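Local coordinates for protein dnab-like replicative helicase (Bacillus phage SPP1, PDB 3BH0) that is the ATPase domain of a DnaB-family replicative helicase, which probably hydrolyses ATP to unwind double-stranded DNA in the 5'-3' direction during phage replication, at residues M79-K87 with L296-F305; N95-E105 with K181-L192. One frame throughout, in Å; residues are numbered along the deposited sequence.

Contact 1. Residues M79-K87 with L296-F305; sequences MGKTAFALK and LAFIKEYGNF
The end of the probable P-loop (Walker A motif) and the first turns of helix 81-93, with Gly80 at the N-cap, pack here, through Gly80, Ala83, Phe84 and Lys87, on the beta-hairpin formed by strands 292-299 and 304-307. Phe305 is the centre of the contact. Its ring lies against the first helical turn, with CE2 3.4 Å from Phe84 N and 3.8 Å from Ala83 CB, while Gly80 O meets the rim near the ring plane. Phe84 turns its edge toward one face of Phe305 in a T-shaped pair, planes at 77°, and CD1 of Phe298 sits over the opposite face, so the ring is held from both sides. One turn further on, Lys87 bends at chi2 (62°), runs past Phe305 and gives a hydrogen bond from NZ to Asn304 OD1 (2.7 Å). That oxygen also accepts from Phe305 N, which fixes the amide beside the hairpin turn, where Gly303 and Asn304 face Ile299 as a G1 beta bulge. A water donates to both Ala83 O and Gly303 O, bridging helix and turn. Beyond the pair, Phe84 reaches strands 259-265 and 278-286 and meets the ring of Phe55, while Asn304 touches Thr118 of helix 108-119.

Contact 2. Residues N95-E105 with K181-L192; sequences NDDVVNLHSLE and KRVIVMIDYLQL
With CG beside the backbone N (chi1 -66°), Asp97 can turn its carboxylate to Arg182, whose chain bends at chi3 (-127°) to bring the guanidinium edge round. Arg182 NE bonds OD1 of Asp97 on its syn side at 2.8 Å, within the guanidinium plane but out of the carboxylate plane. Next to this salt bridge, Lys181 forms a second one, NZ to Asp96 OD1 at 3.0 Å. From here strands 98-103 and 183-188 run parallel, at 20° to each other, joined by backbone bonds in which Val98, Asn100 and His102 each give N-H to one residue of the partner segment (Arg182, Ile184, Met186) and accept from the residue two further on (Ile184, Met186, Asp188); His102 N to Met186 O (2.7 Å) is nearly linear. On one face Val99 CG1 meets Met186 CG at 4.0 Å and Leu101 CD1 lies against Met186 CB, beneath helix 81-93. On the other, Val185 CG1 approaches His102 ND1 (3.7 Å), while the imidazole stacks on Phe157. Further along, Leu104 lies side by side with Ile187, CD1 against CG2, both pointing the same way. Such neighbouring parallel strands form the core of the P-loop NTPase fold, and the side chain of Asp188 touches the probable Walker A residues.

The centres of contacts 1 and 2 lie about 17 Å apart, and both reach the same mixed sheet. Helix 81-93 connects them: it starts in contact 1, runs over the strands of contact 2 and is followed, after a short turn, by strand 98-103. Ala85 CB meets Met186 CE at 3.5 Å, and Leu86 packs on Leu101. Along the chain contact 2 is nested within the loop closed by contact 1. In the sheet, strands 98-103 and 183-188 are neighbours on the parallel side, whereas contact 1 ties the same helix to strands 292-299 and 304-307 at the antiparallel end. The probable P-loop, part of which lies in contact 1, stands where the helix leaves toward contact 2, and Thr82 comes near Asp188.

Contact 1. Residues M79-K87 with L296-F305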
loop_
_atom_site.group_PDB
_atom_site.type_symbol
_atom_site.label_atom_id
_atom_site.label_comp_id
_atom_site.label_asym_id
_atom_site.label_seq_id
_atom_site.Cartn_x
_atom_site.Cartn_y
_atom_site.Cartn_z
ATOM N N MET A 79 6.620 -10.644 -6.462
ATOM C CA MET A 79 6.507 -9.512 -7.378
ATOM C C MET A 79 6.960 -8.188 -6.749
ATOM O O MET A 79 7.101 -7.193 -7.453
ATOM C CB MET A 79 5.080 -9.386 -7.885
ATOM C CG MET A 79 4.510 -10.657 -8.521
ATOM S SD MET A 79 5.280 -11.190 -10.087
ATOM C CE MET A 79 3.822 -11.800 -10.901
ATOM N N GLY A 80 7.184 -8.176 -5.437
ATOM C CA GLY A 80 7.660 -6.978 -4.735
ATOM C C GLY A 80 6.660 -6.256 -3.832
ATOM O O GLY A 80 6.938 -5.156 -3.340
ATOM N N LYS A 81 5.520 -6.907 -3.601
ATOM C CA LYS A 81 4.338 -6.372 -2.894
ATOM C C LYS A 81 4.625 -5.702 -1.556
ATOM O O LYS A 81 4.199 -4.574 -1.330
ATOM C CB LYS A 81 3.337 -7.517 -2.705
ATOM C CG LYS A 81 1.966 -7.155 -2.159
ATOM C CD LYS A 81 0.977 -8.302 -2.419
ATOM C CE LYS A 81 1.241 -9.518 -1.541
ATOM N NZ LYS A 81 0.740 -10.767 -2.185
ATOM N N THR A 82 5.331 -6.407 -0.678
ATOM C CA THR A 82 5.664 -5.882 0.653
ATOM C C THR A 82 6.626 -4.696 0.563
ATOM O O THR A 82 6.362 -3.627 1.121
ATOM C CB THR A 82 6.256 -6.984 1.589
ATOM O OG1 THR A 82 5.319 -8.062 1.706
ATOM C CG2 THR A 82 6.527 -6.423 2.991
ATOM N N ALA A 83 7.731 -4.910 -0.146
ATOM C CA ALA A 83 8.716 -3.882 -0.447
ATOM C C ALA A 83 8.061 -2.627 -1.034
ATOM O O ALA A 83 8.392 -1.516 -0.648
ATOM C CB ALA A 83 9.775 -4.441 -1.412
ATOM N N PHE A 84 7.123 -2.835 -1.958
ATOM C CA PHE A 84 6.386 -1.763 -2.632
ATOM C C PHE A 84 5.462 -1.005 -1.680
ATOM O O PHE A 84 5.408 0.238 -1.705
ATOM C CB PHE A 84 5.595 -2.363 -3.799
ATOM C CG PHE A 84 4.719 -1.390 -4.518
ATOM C CD1 PHE A 84 5.245 -0.531 -5.478
ATOM C CD2 PHE A 84 3.361 -1.364 -4.281
ATOM C CE1 PHE A 84 4.419 0.358 -6.169
ATOM C CE2 PHE A 84 2.533 -0.480 -4.967
ATOM C CZ PHE A 84 3.071 0.381 -5.911
ATOM N N ALA A 85 4.736 -1.752 -0.849
ATOM C CA ALA A 85 3.889 -1.147 0.171
ATOM C C ALA A 85 4.710 -0.350 1.197
ATOM O O ALA A 85 4.373 0.798 1.513
ATOM C CB ALA A 85 3.037 -2.208 0.855
ATOM N N LEU A 86 5.791 -0.940 1.702
ATOM C CA LEU A 86 6.625 -0.229 2.686
ATOM C C LEU A 86 7.270 0.999 2.072
ATOM O O LEU A 86 7.413 2.026 2.727
ATOM C CB LEU A 86 7.668 -1.141 3.354
ATOM C CG LEU A 86 7.112 -2.211 4.313
ATOM C CD1 LEU A 86 8.140 -3.259 4.599
ATOM C CD2 LEU A 86 6.561 -1.652 5.623
ATOM N N LYS A 87 7.621 0.902 0.798
ATOM C CA LYS A 87 8.218 2.028 0.099
ATOM C C LYS A 87 7.225 3.187 0.175
ATOM O O LYS A 87 7.534 4.239 0.728
ATOM C CB LYS A 87 8.580 1.625 -1.328
ATOM C CG LYS A 87 9.193 2.712 -2.176
ATOM C CD LYS A 87 10.501 3.213 -1.614
ATOM C CE LYS A 87 10.959 4.437 -2.393
ATOM N NZ LYS A 87 12.325 4.828 -1.957
ATOM N N LEU A 296 8.488 0.569 -12.925
ATOM C CA LEU A 296 9.466 1.066 -11.972
ATOM C C LEU A 296 10.678 0.148 -11.957
ATOM O O LEU A 296 10.554 -1.049 -12.167
ATOM C CB LEU A 296 8.876 1.108 -10.558
ATOM C CG LEU A 296 7.650 1.945 -10.210
ATOM C CD1 LEU A 296 7.260 1.623 -8.779
ATOM C CD2 LEU A 296 7.950 3.428 -10.364
ATOM N N ALA A 297 11.844 0.728 -11.692
ATOM C CA ALA A 297 13.076 -0.020 -11.509
ATOM C C ALA A 297 13.098 -0.509 -10.075
ATOM O O ALA A 297 12.994 0.280 -9.145
ATOM C CB ALA A 297 14.300 0.855 -11.800
ATOM N N PHE A 298 13.229 -1.817 -9.904
ATOM C CA PHE A 298 13.185 -2.418 -8.596
ATOM C C PHE A 298 14.601 -2.754 -8.175
ATOM O O PHE A 298 15.294 -3.497 -8.873
ATOM C CB PHE A 298 12.313 -3.672 -8.651
ATOM C CG PHE A 298 12.305 -4.469 -7.386
ATOM C CD1 PHE A 298 12.059 -3.858 -6.154
ATOM C CD2 PHE A 298 12.499 -5.846 -7.424
ATOM C CE1 PHE A 298 12.025 -4.604 -4.983
ATOM C CE2 PHE A 298 12.464 -6.606 -6.248
ATOM C CZ PHE A 298 12.226 -5.984 -5.029
ATOM N N ILE A 299 15.034 -2.190 -7.053
ATOM C CA ILE A 299 16.353 -2.504 -6.508
ATOM C C ILE A 299 16.142 -3.572 -5.450
ATOM O O ILE A 299 15.910 -3.276 -4.270
ATOM C CB ILE A 299 17.117 -1.255 -5.934
ATOM C CG1 ILE A 299 17.117 -0.072 -6.916
ATOM C CG2 ILE A 299 18.546 -1.628 -5.495
ATOM C CD1 ILE A 299 17.456 -0.404 -8.377
ATOM N N LYS A 300 16.211 -4.816 -5.921
ATOM C CA LYS A 300 15.968 -6.017 -5.133
ATOM C C LYS A 300 16.642 -5.964 -3.766
ATOM O O LYS A 300 15.967 -5.910 -2.733
ATOM C CB LYS A 300 16.432 -7.252 -5.919
ATOM C CG LYS A 300 15.533 -7.589 -7.097
ATOM C CD LYS A 300 16.243 -8.336 -8.247
ATOM C CE LYS A 300 15.218 -8.978 -9.225
ATOM N NZ LYS A 300 14.360 -8.005 -9.991
ATOM N N GLU A 301 17.972 -5.946 -3.785
ATOM C CA GLU A 301 18.802 -5.991 -2.589
ATOM C C GLU A 301 18.398 -4.985 -1.497
ATOM O O GLU A 301 18.683 -5.190 -0.313
ATOM C CB GLU A 301 20.275 -5.792 -2.990
ATOM C CG GLU A 301 20.574 -4.389 -3.552
ATOM C CD GLU A 301 21.975 -4.242 -4.122
ATOM O OE1 GLU A 301 22.875 -5.011 -3.702
ATOM O OE2 GLU A 301 22.170 -3.347 -4.990
ATOM N N TYR A 302 17.744 -3.895 -1.883
ATOM C CA TYR A 302 17.382 -2.874 -0.901
ATOM C C TYR A 302 15.868 -2.729 -0.689
ATOM O O TYR A 302 15.429 -1.984 0.186
ATOM C CB TYR A 302 18.012 -1.521 -1.259
ATOM C CG TYR A 302 19.526 -1.516 -1.324
ATOM C CD1 TYR A 302 20.303 -2.027 -0.275
ATOM C CD2 TYR A 302 20.184 -0.966 -2.423
ATOM C CE1 TYR A 302 21.704 -2.007 -0.332
ATOM C CE2 TYR A 302 21.579 -0.941 -2.496
ATOM C CZ TYR A 302 22.335 -1.458 -1.449
ATOM O OH TYR A 302 23.719 -1.413 -1.535
ATOM N N GLY A 303 15.086 -3.443 -1.495
ATOM C CA GLY A 303 13.634 -3.338 -1.464
ATOM C C GLY A 303 13.197 -1.932 -1.817
ATOM O O GLY A 303 12.212 -1.418 -1.272
ATOM N N ASN A 304 13.947 -1.316 -2.727
ATOM C CA ASN A 304 13.675 0.034 -3.184
ATOM C C ASN A 304 13.177 0.083 -4.620
ATOM O O ASN A 304 13.414 -0.835 -5.400
ATOM C CB ASN A 304 14.921 0.890 -3.054
ATOM C CG ASN A 304 14.601 2.317 -2.727
ATOM O OD1 ASN A 304 13.605 2.867 -3.198
ATOM N ND2 ASN A 304 15.445 2.933 -1.905
ATOM N N PHE A 305 12.477 1.165 -4.950
ATOM C CA PHE A 305 11.896 1.357 -6.269
ATOM C C PHE A 305 12.274 2.736 -6.802
ATOM O O PHE A 305 12.247 3.743 -6.064
ATOM C CB PHE A 305 10.380 1.218 -6.220
ATOM C CG PHE A 305 9.908 -0.147 -5.812
ATOM C CD1 PHE A 305 9.398 -1.025 -6.760
ATOM C CD2 PHE A 305 9.964 -0.554 -4.478
ATOM C CE1 PHE A 305 8.954 -2.294 -6.381
ATOM C CE2 PHE A 305 9.536 -1.804 -4.106
ATOM C CZ PHE A 305 9.023 -2.674 -5.050
HETATM O O HOH W 1 10.537 -1.160 1.008
#

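Contact 2. Residues N95-E105 with K181-L192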
loop_
_atom_site.group_PDB
_atom_site.type_symbol
_atom_site.label_atom_id
_atom_site.label_comp_id
_atom_site.label_asym_id
_atom_site.label_seq_id
_atom_site.Cartn_x
_atom_site.Cartn_y
_atom_site.Cartn_z
ATOM N N ASN A 95 5.616 13.062 3.430
ATOM C CA ASN A 95 4.724 14.201 3.228
ATOM C C ASN A 95 4.173 14.678 4.571
ATOM O O ASN A 95 3.372 15.602 4.631
ATOM C CB ASN A 95 3.564 13.786 2.327
ATOM C CG ASN A 95 3.374 14.712 1.153
ATOM O OD1 ASN A 95 2.281 15.254 0.950
ATOM N ND2 ASN A 95 4.427 14.884 0.350
ATOM N N ASP A 96 4.618 14.032 5.646
ATOM C CA ASP A 96 4.121 14.252 7.013
ATOM C C ASP A 96 2.668 13.786 7.201
ATOM O O ASP A 96 1.950 14.258 8.095
ATOM C CB ASP A 96 4.328 15.699 7.484
ATOM C CG ASP A 96 4.549 15.792 8.992
ATOM O OD1 ASP A 96 3.579 16.146 9.713
ATOM O OD2 ASP A 96 5.687 15.492 9.455
ATOM N N ASP A 97 2.247 12.846 6.357
ATOM C CA ASP A 97 0.997 12.139 6.568
ATOM C C ASP A 97 1.290 11.019 7.556
ATOM O O ASP A 97 2.464 10.673 7.768
ATOM C CB ASP A 97 0.452 11.602 5.245
ATOM C CG ASP A 97 0.056 12.716 4.285
ATOM O OD1 ASP A 97 -0.785 13.556 4.673
ATOM O OD2 ASP A 97 0.583 12.757 3.148
ATOM N N VAL A 98 0.234 10.479 8.169
ATOM C CA VAL A 98 0.345 9.446 9.198
ATOM C C VAL A 98 -0.007 8.070 8.627
ATOM O O VAL A 98 -1.095 7.874 8.087
ATOM C CB VAL A 98 -0.572 9.767 10.413
ATOM C CG1 VAL A 98 -0.482 8.683 11.490
ATOM C CG2 VAL A 98 -0.218 11.124 11.006
ATOM N N VAL A 99 0.922 7.124 8.755
ATOM C CA VAL A 99 0.726 5.767 8.255
ATOM C C VAL A 99 0.550 4.753 9.390
ATOM O O VAL A 99 1.418 4.607 10.240
ATOM C CB VAL A 99 1.875 5.323 7.315
ATOM C CG1 VAL A 99 1.556 3.958 6.692
ATOM C CG2 VAL A 99 2.121 6.365 6.215
ATOM N N ASN A 100 -0.594 4.074 9.395
ATOM C CA ASN A 100 -0.865 2.980 10.305
ATOM C C ASN A 100 -0.710 1.675 9.534
ATOM O O ASN A 100 -1.524 1.347 8.671
ATOM C CB ASN A 100 -2.293 3.063 10.842
ATOM C CG ASN A 100 -2.433 3.959 12.070
ATOM O OD1 ASN A 100 -1.487 4.618 12.496
ATOM N ND2 ASN A 100 -3.635 3.970 12.647
ATOM N N LEU A 101 0.344 0.936 9.841
ATOM C CA LEU A 101 0.589 -0.334 9.180
ATOM C C LEU A 101 0.102 -1.474 10.048
ATOM O O LEU A 101 0.601 -1.683 11.156
ATOM C CB LEU A 101 2.065 -0.500 8.835
ATOM C CG LEU A 101 2.526 -1.921 8.498
ATOM C CD1 LEU A 101 1.842 -2.525 7.243
ATOM C CD2 LEU A 101 4.057 -1.960 8.383
ATOM N N HIS A 102 -0.888 -2.197 9.541
ATOM C CA HIS A 102 -1.415 -3.349 10.229
ATOM C C HIS A 102 -0.792 -4.591 9.607
ATOM O O HIS A 102 -1.168 -5.026 8.514
ATOM C CB HIS A 102 -2.940 -3.350 10.194
ATOM C CG HIS A 102 -3.547 -2.263 11.024
ATOM N ND1 HIS A 102 -3.611 -0.950 10.603
ATOM C CD2 HIS A 102 -4.088 -2.285 12.265
ATOM C CE1 HIS A 102 -4.165 -0.213 11.550
ATOM N NE2 HIS A 102 -4.468 -1.000 12.565
ATOM N N SER A 103 0.215 -5.121 10.303
ATOM C CA SER A 103 1.015 -6.202 9.763
ATOM C C SER A 103 0.733 -7.517 10.476
ATOM O O SER A 103 1.161 -7.758 11.596
ATOM C CB SER A 103 2.496 -5.827 9.755
ATOM O OG SER A 103 3.171 -6.328 10.869
ATOM N N LEU A 104 -0.023 -8.353 9.782
ATOM C CA LEU A 104 -0.588 -9.554 10.335
ATOM C C LEU A 104 0.340 -10.732 10.055
ATOM O O LEU A 104 0.297 -11.764 10.726
ATOM C CB LEU A 104 -1.961 -9.762 9.709
ATOM C CG LEU A 104 -2.984 -8.739 10.208
ATOM C CD1 LEU A 104 -3.563 -7.963 9.043
ATOM C CD2 LEU A 104 -4.082 -9.486 10.928
ATOM N N GLU A 105 1.191 -10.528 9.060
ATOM C CA GLU A 105 2.158 -11.503 8.615
ATOM C C GLU A 105 3.441 -11.416 9.468
ATOM O O GLU A 105 3.968 -12.434 9.899
ATOM C CB GLU A 105 2.449 -11.241 7.128
ATOM C CG GLU A 105 3.295 -12.285 6.450
ATOM C CD GLU A 105 2.483 -13.356 5.714
ATOM O OE1 GLU A 105 1.978 -14.313 6.374
ATOM O OE2 GLU A 105 2.384 -13.246 4.459
ATOM N N LYS A 181 -4.045 15.804 10.472
ATOM C CA LYS A 181 -3.283 14.901 9.617
ATOM C C LYS A 181 -4.165 13.871 8.933
ATOM O O LYS A 181 -5.010 13.239 9.569
ATOM C CB LYS A 181 -2.193 14.198 10.423
ATOM C CG LYS A 181 -1.254 15.117 11.177
ATOM C CD LYS A 181 -0.140 15.632 10.287
ATOM C CE LYS A 181 1.035 16.081 11.133
ATOM N NZ LYS A 181 1.746 14.924 11.769
ATOM N N ARG A 182 -3.960 13.709 7.635
ATOM C CA ARG A 182 -4.571 12.608 6.902
ATOM C C ARG A 182 -3.873 11.286 7.245
ATOM O O ARG A 182 -2.658 11.161 7.061
ATOM C CB ARG A 182 -4.593 12.889 5.390
ATOM C CG ARG A 182 -3.756 14.085 4.945
ATOM C CD ARG A 182 -3.959 14.414 3.470
ATOM N NE ARG A 182 -2.668 14.476 2.788
ATOM C CZ ARG A 182 -2.467 14.957 1.567
ATOM N NH1 ARG A 182 -3.471 15.448 0.861
ATOM N NH2 ARG A 182 -1.245 14.947 1.050
ATOM N N VAL A 183 -4.654 10.349 7.798
ATOM C CA VAL A 183 -4.222 9.003 8.206
ATOM C C VAL A 183 -4.347 8.018 7.038
ATOM O O VAL A 183 -5.298 8.084 6.253
ATOM C CB VAL A 183 -5.076 8.484 9.408
ATOM C CG1 VAL A 183 -4.686 7.069 9.833
ATOM C CG2 VAL A 183 -4.972 9.422 10.598
ATOM N N ILE A 184 -3.387 7.100 6.924
ATOM C CA ILE A 184 -3.427 6.084 5.873
ATOM C C ILE A 184 -3.340 4.716 6.527
ATOM O O ILE A 184 -2.387 4.432 7.241
ATOM C CB ILE A 184 -2.288 6.284 4.851
ATOM C CG1 ILE A 184 -2.368 7.681 4.237
ATOM C CG2 ILE A 184 -2.319 5.186 3.751
ATOM C CD1 ILE A 184 -1.125 8.496 4.430
ATOM N N VAL A 185 -4.340 3.873 6.299
ATOM C CA VAL A 185 -4.370 2.547 6.922
ATOM C C VAL A 185 -3.878 1.485 5.937
ATOM O O VAL A 185 -4.554 1.184 4.962
ATOM C CB VAL A 185 -5.788 2.225 7.472
ATOM C CG1 VAL A 185 -5.812 0.913 8.247
ATOM C CG2 VAL A 185 -6.271 3.386 8.356
ATOM N N MET A 186 -2.682 0.950 6.187
ATOM C CA MET A 186 -2.110 -0.111 5.349
ATOM C C MET A 186 -2.333 -1.460 6.003
ATOM O O MET A 186 -2.012 -1.645 7.178
ATOM C CB MET A 186 -0.609 0.076 5.135
ATOM C CG MET A 186 -0.201 1.277 4.314
ATOM S SD MET A 186 1.360 0.979 3.435
ATOM C CE MET A 186 0.752 0.165 1.956
ATOM N N ILE A 187 -2.864 -2.414 5.246
ATOM C CA ILE A 187 -3.109 -3.730 5.807
ATOM C C ILE A 187 -2.248 -4.819 5.143
ATOM O O ILE A 187 -2.497 -5.198 3.988
ATOM C CB ILE A 187 -4.613 -4.045 5.827
ATOM C CG1 ILE A 187 -5.352 -2.855 6.471
ATOM C CG2 ILE A 187 -4.887 -5.380 6.562
ATOM C CD1 ILE A 187 -6.811 -2.799 6.241
ATOM N N ASP A 188 -1.218 -5.302 5.857
ATOM C CA ASP A 188 -0.422 -6.414 5.307
ATOM C C ASP A 188 -1.238 -7.657 5.266
ATOM O O ASP A 188 -1.250 -8.531 6.136
ATOM C CB ASP A 188 0.966 -6.667 5.892
ATOM C CG ASP A 188 1.803 -7.658 5.012
ATOM O OD1 ASP A 188 1.269 -8.251 4.025
ATOM O OD2 ASP A 188 2.997 -7.858 5.317
ATOM N N TYR A 189 -1.942 -7.610 4.156
ATOM C CA TYR A 189 -2.737 -8.591 3.507
ATOM C C TYR A 189 -4.058 -8.979 4.103
ATOM O O TYR A 189 -4.163 -9.439 5.236
ATOM C CB TYR A 189 -1.916 -9.564 2.631
ATOM C CG TYR A 189 -1.921 -11.033 2.884
ATOM C CD1 TYR A 189 -2.925 -11.839 2.354
ATOM C CD2 TYR A 189 -0.845 -11.644 3.532
ATOM C CE1 TYR A 189 -2.902 -13.210 2.531
ATOM C CE2 TYR A 189 -0.807 -13.024 3.704
ATOM C CZ TYR A 189 -1.835 -13.792 3.204
ATOM O OH TYR A 189 -1.807 -15.143 3.392
ATOM N N LEU A 190 -5.052 -8.671 3.276
ATOM C CA LEU A 190 -6.446 -8.631 3.591
ATOM C C LEU A 190 -7.012 -9.983 3.977
ATOM O O LEU A 190 -7.844 -10.058 4.870
ATOM C CB LEU A 190 -7.204 -8.047 2.387
ATOM C CG LEU A 190 -8.738 -7.968 2.346
ATOM C CD1 LEU A 190 -9.135 -6.706 1.605
ATOM C CD2 LEU A 190 -9.374 -9.200 1.694
ATOM N N GLN A 191 -6.539 -11.035 3.319
ATOM C CA GLN A 191 -7.134 -12.365 3.444
ATOM C C GLN A 191 -6.712 -13.066 4.726
ATOM O O GLN A 191 -7.093 -14.216 4.965
ATOM C CB GLN A 191 -6.795 -13.239 2.228
ATOM C CG GLN A 191 -7.512 -12.832 0.937
ATOM C CD GLN A 191 -6.795 -11.719 0.156
ATOM O OE1 GLN A 191 -5.705 -11.265 0.524
ATOM N NE2 GLN A 191 -7.416 -11.287 -0.938
ATOM N N LEU A 192 -5.928 -12.354 5.528
ATOM C CA LEU A 192 -5.512 -12.773 6.853
ATOM C C LEU A 192 -6.406 -12.166 7.949
ATOM O O LEU A 192 -6.355 -12.590 9.113
ATOM C CB LEU A 192 -4.046 -12.340 7.088
ATOM C CG LEU A 192 -2.944 -13.397 7.250
ATOM C CD1 LEU A 192 -3.064 -14.489 6.208
ATOM C CD2 LEU A 192 -1.544 -12.786 7.234
#